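PDB 6TFX: ABC transporter substrate-binding protein from Rhizobium radiobacter, which binds the opine mannopinic acid as a periplasmic solute-binding protein and probably delivers it to an ABC transporter for import into the cell. Local coordinates for residues T4-V10 against L196-R202; F167-Q171 against L183-Y189. All blocks are in the same frame, centred on the assembly; numbering follows the deposited sequence.

In the fold
Contacts 1 and 2 lie in one mixed sheet of this periplasmic binding protein, their centres about 13 Å apart. Contact 1 pairs strand 5-10 near the N-terminus with strand 198-203, in parallel; contact 2 lies at the open end of the hairpin 170-176/180-185, nested within the loop that contact 1 closes. Strand 180-185 runs antiparallel beside strand 198-203, with probable hydrogen bonds from Ile199 N to Leu183 O (2.9 Å) and from Ala185 N to Ser197 O (3.0 Å). Contact 1 lies nearer the ligand at its Val10-Tyr201 end: the Tyr201 side chain is about 10 Å from mannopinic acid, and that of Val10 about 7 Å from a magnesium ion. Contact 2 is far from the annotated sites.

Contact 1 of 2, residues T4-V10 against L196-R202; sequences TELSMGV and LSKISYR
Thr4 O receives two backbone donors at the start of this parallel ladder: Ser197 N at 2.7 Å and, weakly, Lys198 N at 3.5 Å. Beside this fork the hydroxyls Thr4 OG1 and Ser197 OG share a hydrogen bond of 2.9 Å. Strands 5-10 and 198-202 run 14° apart, and regular bonds link Leu6 to Lys198 and Ser200, Met8 to Ser200 and Arg202, and Val10 to Arg202.

Leu6, Met8, Ile199 and Tyr201 form the apolar side. Met8 CG sits between its backbone N and carbonyl carbon (chi1 54°); SD meets Tyr201 CD2 at 3.8 Å, an oblique Met-aromatic contact, and Ile199 CG2 at 4.0 Å. Val10 CG1 lies over one face of the Tyr201 ring, 4.0 Å from its centroid, in a CH-pi contact, while CG2 reaches Tyr201 CE1. Back near the start, Leu6 CD1, in the conformer described, touches Leu196 CD1 at 3.8 Å. Helix 26-35 packs against this side.

Glu5, Ser7, Lys198, Ser200 and Arg202 project from the other side, where Arg202, in one conformer, reaches Glu218 in a salt bridge. The pairing sets the N-terminal strand 5-10 between strand 198-203, about 190 residues later, and strand 221-223 in the mixed sheet. The pair thus presents a buried greasy side to the fold and a polar, partly exposed one, with Met8 and Val10 packed on the Tyr201 ring and its OH satisfied by Ser27.

Contact 2 of 2, residues F167-Q171 against L183-Y189; sequences FGPFQ and LTANAEY
Gln171 folds back over the strand it pairs with, gripping Thr184 by both its backbone and its side chain. The two backbones form an antiparallel hydrogen-bonded pair, Gln171 N to Thr184 O and Thr184 N to Gln171 O. With CG set between the backbone N and the carbonyl carbon (chi1 58°) and a bend at chi2, the amide lies across the strand: NE2 donates to Thr184 OG1 at 3.2 Å, with the hydroxyl in the amide plane. NE2 also donates to a water, which accepts a second bond from Ala187 N at 2.9 Å and so links the glutamine to the turn.

Asn186, just past strand 180-185, ties down the loop that enters strand 170-176. Its ND2 points almost straight at Gly168 O (2.9 Å, 171°), within its amide plane, and its backbone N reaches Pro169 O at 2.8 Å, from above that carbonyl's plane. OD1 accepts from Glu188 N at 3.1 Å, an Asx turn overlapping the type I turn Asn186-Tyr189. Gly168 O has Gln80 NE2 as a further donor.

The turn delivers Tyr189 onto the 167-169 loop. Pro169 CB stands over one ring face, 4.0 Å from the centroid and only 9° off the normal, a CH-pi contact, while Phe167 O comes to the ring edge at 3.2 Å from CD1. Arg191 NE hydrogen-bonds the phenol OH.

At the open end of the hairpin, side-chain amides add to the backbone ladder, Gln171 on Thr184 OG1 and a bridging water, Asn186 on Gly168 O, which should hold the Asn186-Tyr189 turn against the 167-169 loop.

Contact 1 of 2, residues T4-V10 against L196-R202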
loop_
_atom_site.group_PDB
_atom_site.type_symbol
_atom_site.label_atom_id
_atom_site.label_comp_id
_atom_site.label_asym_id
_atom_site.label_seq_id
_atom_site.Cartn_x
_atom_site.Cartn_y
_atom_site.Cartn_z
ATOM N N THR A 4 -16.463 24.976 3.266
ATOM C CA THR A 4 -16.218 24.067 2.141
ATOM C C THR A 4 -14.714 23.769 1.958
ATOM O O THR A 4 -14.347 23.125 0.984
ATOM C CB THR A 4 -16.844 24.618 0.840
ATOM O OG1 THR A 4 -16.179 25.845 0.513
ATOM C CG2 THR A 4 -18.374 24.810 0.932
ATOM N N GLU A 5 -13.858 24.240 2.881
ATOM C CA GLU A 5 -12.415 24.010 2.807
ATOM C C GLU A 5 -12.010 23.005 3.890
ATOM O O GLU A 5 -12.285 23.246 5.073
ATOM C CB GLU A 5 -11.632 25.325 2.970
ATOM C CG GLU A 5 -12.006 26.373 1.925
ATOM C CD GLU A 5 -11.113 27.593 1.796
ATOM O OE1 GLU A 5 -10.316 27.867 2.723
ATOM O OE2 GLU A 5 -11.221 28.285 0.760
ATOM N N LEU A 6 -11.378 21.891 3.467
ATOM C CA LEU A 6 -10.920 20.834 4.375
ATOM C C LEU A 6 -9.403 20.890 4.521
ATOM O O LEU A 6 -8.691 20.892 3.522
ATOM C CB LEU A 6 -11.336 19.443 3.859
ATOM C CG LEU A 6 -11.140 18.256 4.826
ATOM C CD1 LEU A 6 -12.128 17.158 4.533
ATOM C CD2 LEU A 6 -9.739 17.672 4.724
ATOM N N SER A 7 -8.905 20.927 5.780
ATOM C CA SER A 7 -7.473 20.928 6.046
ATOM C C SER A 7 -7.148 19.576 6.694
ATOM O O SER A 7 -7.811 19.169 7.662
ATOM C CB SER A 7 -7.050 22.068 6.968
ATOM O OG SER A 7 -7.226 23.314 6.315
ATOM N N MET A 8 -6.123 18.890 6.174
ATOM C CA MET A 8 -5.709 17.597 6.729
ATOM C C MET A 8 -4.210 17.523 6.936
ATOM O O MET A 8 -3.458 18.004 6.090
ATOM C CB MET A 8 -6.222 16.422 5.907
ATOM C CG MET A 8 -5.881 16.475 4.459
ATOM S SD MET A 8 -6.804 15.207 3.520
ATOM C CE MET A 8 -6.228 13.739 4.254
ATOM N N GLY A 9 -3.801 16.947 8.065
ATOM C CA GLY A 9 -2.394 16.826 8.423
ATOM C C GLY A 9 -1.978 15.380 8.310
ATOM O O GLY A 9 -2.644 14.511 8.875
ATOM N N VAL A 10 -0.886 15.115 7.573
ATOM C CA VAL A 10 -0.435 13.748 7.306
ATOM C C VAL A 10 0.992 13.512 7.727
ATOM O O VAL A 10 1.765 14.460 7.862
ATOM C CB VAL A 10 -0.666 13.335 5.828
ATOM C CG1 VAL A 10 -2.113 13.631 5.387
ATOM C CG2 VAL A 10 0.333 14.022 4.895
ATOM N N LEU A 196 -16.989 20.040 -1.213
ATOM C CA LEU A 196 -15.808 20.765 -0.737
ATOM C C LEU A 196 -15.237 21.538 -1.925
ATOM O O LEU A 196 -15.199 21.015 -3.037
ATOM C CB LEU A 196 -14.726 19.793 -0.223
ATOM C CG LEU A 196 -15.081 18.918 0.976
ATOM C CD1 LEU A 196 -13.946 17.966 1.255
ATOM C CD2 LEU A 196 -15.352 19.757 2.224
ATOM N N SER A 197 -14.771 22.753 -1.691
ATOM C CA SER A 197 -14.172 23.554 -2.756
ATOM C C SER A 197 -12.661 23.385 -2.777
ATOM O O SER A 197 -12.049 23.513 -3.839
ATOM C CB SER A 197 -14.518 25.026 -2.551
ATOM O OG SER A 197 -13.998 25.428 -1.297
ATOM N N LYS A 198 -12.057 23.075 -1.610
ATOM C CA LYS A 198 -10.606 22.972 -1.491
ATOM C C LYS A 198 -10.174 21.991 -0.414
ATOM O O LYS A 198 -10.871 21.817 0.588
ATOM C CB LYS A 198 -10.044 24.379 -1.141
ATOM C CG LYS A 198 -8.546 24.571 -1.390
ATOM C CD LYS A 198 -8.099 26.001 -1.075
ATOM C CE LYS A 198 -7.284 26.041 0.183
ATOM N NZ LYS A 198 -6.564 27.336 0.334
ATOM N N ILE A 199 -9.012 21.365 -0.630
ATOM C CA ILE A 199 -8.342 20.508 0.339
ATOM C C ILE A 199 -6.942 21.090 0.519
ATOM O O ILE A 199 -6.225 21.274 -0.470
ATOM C CB ILE A 199 -8.252 19.016 -0.068
ATOM C CG1 ILE A 199 -9.656 18.408 -0.335
ATOM C CG2 ILE A 199 -7.481 18.192 0.993
ATOM C CD1 ILE A 199 -9.582 17.066 -1.100
ATOM N N SER A 200 -6.567 21.382 1.768
ATOM C CA SER A 200 -5.207 21.819 2.101
ATOM C C SER A 200 -4.587 20.584 2.762
ATOM O O SER A 200 -4.970 20.204 3.873
ATOM C CB SER A 200 -5.225 23.020 3.046
ATOM O OG SER A 200 -3.890 23.369 3.390
ATOM N N TYR A 201 -3.713 19.896 2.020
ATOM C CA TYR A 201 -3.099 18.634 2.423
ATOM C C TYR A 201 -1.727 18.979 2.969
ATOM O O TYR A 201 -0.803 19.268 2.209
ATOM C CB TYR A 201 -3.035 17.737 1.189
ATOM C CG TYR A 201 -2.581 16.319 1.441
ATOM C CD1 TYR A 201 -1.237 15.974 1.356
ATOM C CD2 TYR A 201 -3.505 15.303 1.672
ATOM C CE1 TYR A 201 -0.817 14.656 1.509
ATOM C CE2 TYR A 201 -3.099 13.970 1.802
ATOM C CZ TYR A 201 -1.751 13.656 1.745
ATOM O OH TYR A 201 -1.329 12.358 1.878
ATOM N N ARG A 202 -1.629 19.015 4.297
ATOM C CA ARG A 202 -0.438 19.470 5.019
ATOM C C ARG A 202 0.532 18.373 5.423
ATOM O O ARG A 202 0.124 17.399 6.062
ATOM C CB ARG A 202 -0.850 20.272 6.257
ATOM C CG ARG A 202 -1.536 21.597 5.923
ATOM C CD ARG A 202 -1.772 22.450 7.161
ATOM N NE ARG A 202 -0.525 22.833 7.829
ATOM C CZ ARG A 202 -0.448 23.258 9.089
ATOM N NH1 ARG A 202 -1.546 23.372 9.828
ATOM N NH2 ARG A 202 0.726 23.571 9.618
#

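Contact 2 of 2, residues F167-Q171 against L183-Y189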
loop_
_atom_site.group_PDB
_atom_site.type_symbol
_atom_site.label_atom_id
_atom_site.label_comp_id
_atom_site.label_asym_id
_atom_site.label_seq_id
_atom_site.Cartn_x
_atom_site.Cartn_y
_atom_site.Cartn_z
ATOM N N PHE A 167 -9.254 12.450 -13.815
ATOM C CA PHE A 167 -10.679 12.781 -13.992
ATOM C C PHE A 167 -11.438 12.646 -12.665
ATOM O O PHE A 167 -12.672 12.743 -12.633
ATOM C CB PHE A 167 -11.363 12.002 -15.138
ATOM C CG PHE A 167 -11.394 10.507 -15.001
ATOM C CD1 PHE A 167 -12.256 9.891 -14.099
ATOM C CD2 PHE A 167 -10.625 9.707 -15.831
ATOM C CE1 PHE A 167 -12.297 8.495 -13.997
ATOM C CE2 PHE A 167 -10.681 8.318 -15.742
ATOM C CZ PHE A 167 -11.495 7.723 -14.803
ATOM N N GLY A 168 -10.684 12.473 -11.588
ATOM C CA GLY A 168 -11.201 12.350 -10.227
ATOM C C GLY A 168 -11.813 13.647 -9.717
ATOM O O GLY A 168 -11.780 14.698 -10.394
ATOM N N PRO A 169 -12.364 13.596 -8.487
ATOM C CA PRO A 169 -13.105 14.764 -7.971
ATOM C C PRO A 169 -12.268 15.969 -7.578
ATOM O O PRO A 169 -12.828 17.056 -7.449
ATOM C CB PRO A 169 -13.869 14.195 -6.760
ATOM C CG PRO A 169 -13.089 12.955 -6.344
ATOM C CD PRO A 169 -12.550 12.396 -7.639
ATOM N N PHE A 170 -10.940 15.786 -7.332
ATOM C CA PHE A 170 -10.095 16.917 -6.934
ATOM C C PHE A 170 -8.887 17.007 -7.835
ATOM O O PHE A 170 -8.363 15.987 -8.254
ATOM C CB PHE A 170 -9.675 16.794 -5.458
ATOM C CG PHE A 170 -10.881 16.814 -4.543
ATOM C CD1 PHE A 170 -11.471 18.018 -4.169
ATOM C CD2 PHE A 170 -11.463 15.628 -4.106
ATOM C CE1 PHE A 170 -12.635 18.036 -3.381
ATOM C CE2 PHE A 170 -12.611 15.649 -3.299
ATOM C CZ PHE A 170 -13.204 16.848 -2.967
ATOM N N GLN A 171 -8.408 18.220 -8.070
ATOM C CA GLN A 171 -7.237 18.437 -8.925
ATOM C C GLN A 171 -6.177 19.150 -8.148
ATOM O O GLN A 171 -6.485 19.925 -7.248
ATOM C CB GLN A 171 -7.606 19.276 -10.164
ATOM C CG GLN A 171 -8.208 20.650 -9.816
ATOM C CD GLN A 171 -9.322 21.032 -10.750
ATOM O OE1 GLN A 171 -9.526 20.418 -11.798
ATOM N NE2 GLN A 171 -10.087 22.043 -10.375
ATOM N N LEU A 183 -5.410 21.201 -3.230
ATOM C CA LEU A 183 -6.298 20.595 -4.217
ATOM C C LEU A 183 -7.591 21.395 -4.281
ATOM O O LEU A 183 -8.034 21.951 -3.267
ATOM C CB LEU A 183 -6.615 19.133 -3.881
ATOM C CG LEU A 183 -5.398 18.181 -3.795
ATOM C CD1 LEU A 183 -4.903 18.074 -2.363
ATOM C CD2 LEU A 183 -5.754 16.814 -4.337
ATOM N N THR A 184 -8.184 21.491 -5.478
ATOM C CA THR A 184 -9.443 22.197 -5.624
ATOM C C THR A 184 -10.454 21.249 -6.260
ATOM O O THR A 184 -10.076 20.305 -6.952
ATOM C CB THR A 184 -9.273 23.482 -6.445
ATOM O OG1 THR A 184 -8.763 23.134 -7.726
ATOM C CG2 THR A 184 -8.359 24.486 -5.774
ATOM N N ALA A 185 -11.743 21.508 -6.031
ATOM C CA ALA A 185 -12.798 20.664 -6.588
ATOM C C ALA A 185 -12.760 20.710 -8.102
ATOM O O ALA A 185 -12.582 21.784 -8.684
ATOM C CB ALA A 185 -14.152 21.148 -6.101
ATOM N N ASN A 186 -12.926 19.542 -8.737
ATOM C CA ASN A 186 -13.051 19.440 -10.173
ATOM C C ASN A 186 -14.531 19.779 -10.452
ATOM O O ASN A 186 -15.413 18.932 -10.266
ATOM C CB ASN A 186 -12.675 18.042 -10.644
ATOM C CG ASN A 186 -13.036 17.728 -12.083
ATOM O OD1 ASN A 186 -13.449 18.601 -12.866
ATOM N ND2 ASN A 186 -12.877 16.467 -12.466
ATOM N N ALA A 187 -14.800 21.029 -10.878
ATOM C CA ALA A 187 -16.177 21.506 -11.121
ATOM C C ALA A 187 -16.976 20.669 -12.152
ATOM O O ALA A 187 -18.215 20.697 -12.144
ATOM C CB ALA A 187 -16.157 22.977 -11.538
ATOM N N GLU A 188 -16.273 19.931 -13.019
ATOM C CA GLU A 188 -16.885 19.126 -14.067
ATOM C C GLU A 188 -16.885 17.647 -13.719
ATOM O O GLU A 188 -17.223 16.846 -14.587
ATOM C CB GLU A 188 -16.166 19.332 -15.414
ATOM C CG GLU A 188 -16.291 20.740 -15.977
ATOM C CD GLU A 188 -15.962 20.839 -17.453
ATOM O OE1 GLU A 188 -14.826 20.478 -17.839
ATOM O OE2 GLU A 188 -16.845 21.276 -18.226
ATOM N N TYR A 189 -16.573 17.277 -12.441
ATOM C CA TYR A 189 -16.548 15.861 -12.056
ATOM C C TYR A 189 -17.858 15.196 -12.481
ATOM O O TYR A 189 -18.930 15.751 -12.245
ATOM C CB TYR A 189 -16.274 15.691 -10.557
ATOM C CG TYR A 189 -16.139 14.236 -10.177
ATOM C CD1 TYR A 189 -15.182 13.419 -10.783
ATOM C CD2 TYR A 189 -16.978 13.665 -9.224
ATOM C CE1 TYR A 189 -15.052 12.075 -10.439
ATOM C CE2 TYR A 189 -16.868 12.315 -8.887
ATOM C CZ TYR A 189 -15.898 11.528 -9.491
ATOM O OH TYR A 189 -15.827 10.198 -9.178
HETATM O O HOH W 1 -12.701 22.729 -12.040
#